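Local coordinates for ATP/GTP-binding site-containing protein A (Brucella abortus, PDB 6NTR) that helps keep the cell envelope intact from its place in the periplasm, at residues L5-L16 with L28-N37. Residues are numbered along the deposited sequence; the frame is centred on the assembly and turned at random.
With EDO (1,2-ethanediol), chain G.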
loop_
_atom_site.group_PDB
_atom_site.type_symbol
_atom_site.label_atom_id
_atom_site.label_comp_id
_atom_site.label_asym_id
_atom_site.label_seq_id
_atom_site.Cartn_x
_atom_site.Cartn_y
_atom_site.Cartn_z
ATOM N N LEU A 5 10.019 4.167 12.017
ATOM C CA LEU A 5 9.344 2.958 11.575
ATOM C C LEU A 5 10.142 1.736 11.929
ATOM O O LEU A 5 11.320 1.673 11.677
ATOM C CB LEU A 5 9.134 3.002 10.074
ATOM C CG LEU A 5 8.608 4.321 9.545
ATOM C CD1 LEU A 5 8.605 4.326 8.034
ATOM C CD2 LEU A 5 7.208 4.522 10.086
ATOM N N VAL A 6 9.475 0.753 12.504
ATOM C CA VAL A 6 10.132 -0.463 12.916
ATOM C C VAL A 6 10.234 -1.499 11.818
ATOM O O VAL A 6 9.288 -1.766 11.109
ATOM C CB VAL A 6 9.459 -1.061 14.147
ATOM C CG1 VAL A 6 8.066 -1.550 13.823
ATOM C CG2 VAL A 6 10.308 -2.153 14.736
ATOM N N PRO A 7 11.404 -2.098 11.672
ATOM C CA PRO A 7 11.598 -3.105 10.638
ATOM C C PRO A 7 10.869 -4.370 10.994
ATOM O O PRO A 7 10.991 -4.845 12.095
ATOM C CB PRO A 7 13.101 -3.345 10.674
ATOM C CG PRO A 7 13.663 -2.161 11.351
ATOM C CD PRO A 7 12.650 -1.791 12.370
ATOM N N HIS A 8 10.089 -4.895 10.074
ATOM C CA HIS A 8 9.290 -6.053 10.389
ATOM C C HIS A 8 8.782 -6.776 9.173
ATOM O O HIS A 8 8.771 -6.250 8.095
ATOM C CB HIS A 8 8.065 -5.568 11.150
ATOM C CG HIS A 8 7.213 -4.652 10.344
ATOM N ND1 HIS A 8 7.541 -3.338 10.132
ATOM C CD2 HIS A 8 6.095 -4.878 9.631
ATOM C CE1 HIS A 8 6.641 -2.785 9.352
ATOM N NE2 HIS A 8 5.754 -3.699 9.031
ATOM N N ARG A 9 8.317 -7.988 9.383
ATOM C CA ARG A 9 7.717 -8.786 8.332
ATOM C C ARG A 9 6.329 -9.059 8.851
ATOM O O ARG A 9 6.151 -9.402 10.004
ATOM C CB ARG A 9 8.459 -10.087 8.059
ATOM C CG ARG A 9 7.851 -10.892 6.923
ATOM C CD ARG A 9 8.646 -12.158 6.681
ATOM N NE ARG A 9 7.909 -13.161 5.932
ATOM C CZ ARG A 9 7.789 -14.422 6.316
ATOM N NH1 ARG A 9 8.351 -14.815 7.441
ATOM N NH2 ARG A 9 7.108 -15.284 5.584
ATOM N N ALA A 10 5.340 -8.886 8.001
ATOM C CA ALA A 10 3.960 -9.043 8.408
ATOM C C ALA A 10 3.218 -9.826 7.342
ATOM O O ALA A 10 3.282 -9.495 6.155
ATOM C CB ALA A 10 3.325 -7.686 8.619
ATOM N N ILE A 11 2.530 -10.873 7.763
ATOM C CA ILE A 11 1.794 -11.735 6.858
ATOM C C ILE A 11 0.326 -11.531 7.139
ATOM O O ILE A 11 -0.124 -11.702 8.279
ATOM C CB ILE A 11 2.151 -13.208 7.051
ATOM C CG1 ILE A 11 3.638 -13.426 6.868
ATOM C CG2 ILE A 11 1.392 -14.027 6.066
ATOM C CD1 ILE A 11 4.040 -14.811 7.250
ATOM N N TYR A 12 -0.423 -11.199 6.101
ATOM C CA TYR A 12 -1.847 -10.962 6.209
ATOM C C TYR A 12 -2.574 -12.054 5.449
ATOM O O TYR A 12 -2.105 -12.505 4.405
ATOM C CB TYR A 12 -2.227 -9.592 5.643
ATOM C CG TYR A 12 -1.550 -8.415 6.299
ATOM C CD1 TYR A 12 -0.349 -7.932 5.816
ATOM C CD2 TYR A 12 -2.128 -7.768 7.377
ATOM C CE1 TYR A 12 0.263 -6.854 6.404
ATOM C CE2 TYR A 12 -1.520 -6.688 7.966
ATOM C CZ TYR A 12 -0.319 -6.236 7.474
ATOM O OH TYR A 12 0.329 -5.158 8.023
ATOM N N ASP A 13 -3.701 -12.481 5.986
ATOM C CA ASP A 13 -4.583 -13.413 5.308
ATOM C C ASP A 13 -5.744 -12.657 4.674
ATOM O O ASP A 13 -6.420 -11.870 5.342
ATOM C CB ASP A 13 -5.102 -14.471 6.272
ATOM C CG ASP A 13 -6.112 -15.357 5.638
ATOM O OD1 ASP A 13 -5.699 -16.210 4.827
ATOM O OD2 ASP A 13 -7.314 -15.183 5.926
ATOM N N LEU A 14 -5.897 -12.850 3.374
ATOM C CA LEU A 14 -6.897 -12.171 2.578
ATOM C C LEU A 14 -8.186 -12.943 2.423
ATOM O O LEU A 14 -8.183 -14.144 2.213
ATOM C CB LEU A 14 -6.343 -11.843 1.198
ATOM C CG LEU A 14 -4.983 -11.155 1.094
ATOM C CD1 LEU A 14 -4.716 -10.763 -0.347
ATOM C CD2 LEU A 14 -4.921 -9.936 1.996
ATOM N N THR A 15 -9.289 -12.216 2.535
ATOM C CA THR A 15 -10.618 -12.776 2.422
ATOM C C THR A 15 -11.506 -11.837 1.629
ATOM O O THR A 15 -11.193 -10.675 1.472
ATOM C CB THR A 15 -11.215 -13.033 3.802
ATOM O OG1 THR A 15 -10.721 -12.057 4.717
ATOM C CG2 THR A 15 -10.804 -14.390 4.294
ATOM N N LEU A 16 -12.604 -12.347 1.104
ATOM C CA LEU A 16 -13.516 -11.526 0.333
ATOM C C LEU A 16 -14.481 -10.798 1.266
ATOM O O LEU A 16 -15.069 -11.409 2.146
ATOM C CB LEU A 16 -14.285 -12.392 -0.650
ATOM C CG LEU A 16 -15.308 -11.693 -1.523
ATOM C CD1 LEU A 16 -14.648 -10.683 -2.433
ATOM C CD2 LEU A 16 -16.101 -12.705 -2.317
ATOM N N LEU A 28 -12.684 -15.310 -3.042
ATOM C CA LEU A 28 -11.368 -14.718 -3.065
ATOM C C LEU A 28 -10.622 -15.004 -1.788
ATOM O O LEU A 28 -10.948 -14.458 -0.760
ATOM C CB LEU A 28 -11.443 -13.221 -3.300
ATOM C CG LEU A 28 -10.112 -12.490 -3.371
ATOM C CD1 LEU A 28 -10.239 -11.191 -4.129
ATOM C CD2 LEU A 28 -9.530 -12.256 -1.999
ATOM N N THR A 29 -9.601 -15.837 -1.854
ATOM C CA THR A 29 -8.780 -16.122 -0.698
ATOM C C THR A 29 -7.423 -15.666 -1.171
ATOM O O THR A 29 -7.180 -15.619 -2.358
ATOM C CB THR A 29 -8.751 -17.594 -0.297
ATOM O OG1 THR A 29 -8.669 -18.407 -1.464
ATOM C CG2 THR A 29 -9.993 -17.945 0.473
ATOM N N GLY A 30 -6.560 -15.274 -0.259
ATOM C CA GLY A 30 -5.268 -14.770 -0.652
ATOM C C GLY A 30 -4.378 -14.545 0.526
ATOM O O GLY A 30 -4.716 -14.880 1.637
ATOM N N ARG A 31 -3.204 -14.004 0.272
ATOM C CA ARG A 31 -2.288 -13.722 1.345
ATOM C C ARG A 31 -1.423 -12.563 0.944
ATOM O O ARG A 31 -1.184 -12.368 -0.222
ATOM C CB ARG A 31 -1.411 -14.956 1.595
ATOM C CG ARG A 31 -0.600 -14.964 2.880
ATOM C CD ARG A 31 0.250 -16.221 3.034
ATOM N NE ARG A 31 -0.221 -17.071 4.124
ATOM C CZ ARG A 31 0.512 -17.448 5.159
ATOM N NH1 ARG A 31 1.767 -17.065 5.261
ATOM N NH2 ARG A 31 -0.014 -18.212 6.096
HETATM N N MSE A 32 -0.916 -11.807 1.898
HETATM C CA MSE A 32 0.010 -10.758 1.571
HETATM C C MSE A 32 1.113 -10.847 2.545
HETATM O O MSE A 32 0.887 -11.071 3.727
HETATM C CB MSE A 32 -0.492 -9.330 1.581
HETATM C CG MSE A 32 0.467 -8.510 0.736
HETATM SE SE MSE A 32 0.798 -6.734 1.477
HETATM C CE MSE A 32 -1.104 -6.259 1.639
ATOM N N VAL A 33 2.322 -10.701 2.054
ATOM C CA VAL A 33 3.515 -10.701 2.872
ATOM C C VAL A 33 4.170 -9.351 2.664
ATOM O O VAL A 33 4.470 -8.974 1.528
ATOM C CB VAL A 33 4.463 -11.846 2.494
ATOM C CG1 VAL A 33 5.549 -11.951 3.517
ATOM C CG2 VAL A 33 3.692 -13.147 2.391
ATOM N N TYR A 34 4.347 -8.609 3.745
ATOM C CA TYR A 34 4.966 -7.295 3.693
ATOM C C TYR A 34 6.215 -7.345 4.549
ATOM O O TYR A 34 6.178 -7.832 5.682
ATOM C CB TYR A 34 4.006 -6.198 4.179
ATOM C CG TYR A 34 4.566 -4.775 4.288
ATOM C CD1 TYR A 34 4.618 -3.935 3.188
ATOM C CD2 TYR A 34 4.998 -4.268 5.505
ATOM C CE1 TYR A 34 5.092 -2.653 3.302
ATOM C CE2 TYR A 34 5.474 -2.990 5.617
ATOM C CZ TYR A 34 5.514 -2.191 4.516
ATOM O OH TYR A 34 5.984 -0.909 4.614
ATOM N N GLU A 35 7.322 -6.896 3.993
ATOM C CA GLU A 35 8.534 -6.730 4.763
ATOM C C GLU A 35 9.031 -5.321 4.538
ATOM O O GLU A 35 9.030 -4.831 3.409
ATOM C CB GLU A 35 9.622 -7.754 4.398
ATOM C CG GLU A 35 10.992 -7.291 4.910
ATOM C CD GLU A 35 11.918 -8.400 5.358
ATOM O OE1 GLU A 35 13.146 -8.184 5.333
ATOM O OE2 GLU A 35 11.420 -9.470 5.760
ATOM N N PHE A 36 9.425 -4.666 5.625
ATOM C CA PHE A 36 9.923 -3.303 5.570
ATOM C C PHE A 36 11.152 -3.210 6.455
ATOM O O PHE A 36 11.109 -3.611 7.621
ATOM C CB PHE A 36 8.847 -2.310 6.018
ATOM C CG PHE A 36 9.263 -0.893 5.942
ATOM C CD1 PHE A 36 9.189 -0.209 4.744
ATOM C CD2 PHE A 36 9.701 -0.239 7.070
ATOM C CE1 PHE A 36 9.558 1.097 4.667
ATOM C CE2 PHE A 36 10.074 1.067 7.002
ATOM C CZ PHE A 36 10.000 1.742 5.797
ATOM N N ASN A 37 12.242 -2.702 5.885
ATOM C CA ASN A 37 13.511 -2.562 6.584
ATOM C C ASN A 37 14.218 -1.339 6.027
ATOM O O ASN A 37 13.882 -0.842 4.949
ATOM C CB ASN A 37 14.387 -3.817 6.420
ATOM C CG ASN A 37 15.041 -4.274 7.726
ATOM O OD1 ASN A 37 15.721 -3.509 8.417
ATOM N ND2 ASN A 37 14.806 -5.532 8.077
HETATM C C1 EDO G . 2.635 -2.433 7.942
HETATM O O1 EDO G . 2.123 -3.690 8.402
HETATM C C2 EDO G . 2.024 -2.114 6.594
HETATM O O2 EDO G . 2.471 -0.807 6.235
HETATM O O HOH W 1 -3.096 -16.925 5.239
#
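Paired backbone bonds join His8 with Phe36, Ala10 with Tyr34, Tyr12 with Met32 and Leu14 with Gly30, two to each pair. Tyr12 N to Met32 O is short and straight (2.7 Å, 174°), whereas at the far end Gly30 N reaches Leu14 O at 3.2 Å, the donor standing well above the carbonyl plane. The side chains of these pairs, Gly30 having none, share one face. There His8 and Tyr34 meet with ring planes 42° apart, NE2 lying 3.5 Å from CE2 at the tyrosine edge. The imidazole, its CG lodged between backbone N and carbonyl carbon (chi1 62°), turns ND1 back to Val6 O, a short bond (2.5 Å) that should help hold the ring's rotation. A 1,2-ethanediol, probably from crystallisation, sits among His8, Tyr12 and the Tyr34 ring face; Tyr12 OH is hydrogen-bonded to Thr219 O. Leu5 CD1 touches Phe36 CZ at 3.7 Å, under helix 126-138, and Leu14 lies over the backbone at Gly30 and Arg31. On the other face, Ile11 CG2 presses on the Arg31 guanidinium face, 3.2 Å from NH1, and the Ile11 and Val33 side chains lie side by side, meeting through CG1 of each. A water links Asp13 OD1 to Arg31 NE; Glu35 OE2 bonds Tyr241 OH. Strands 229-240 and 43-56 continue the pairing beyond this antiparallel beta hairpin of strands 8-19 and 25-39, part of the curved wall of the beta-barrel-like EipB fold.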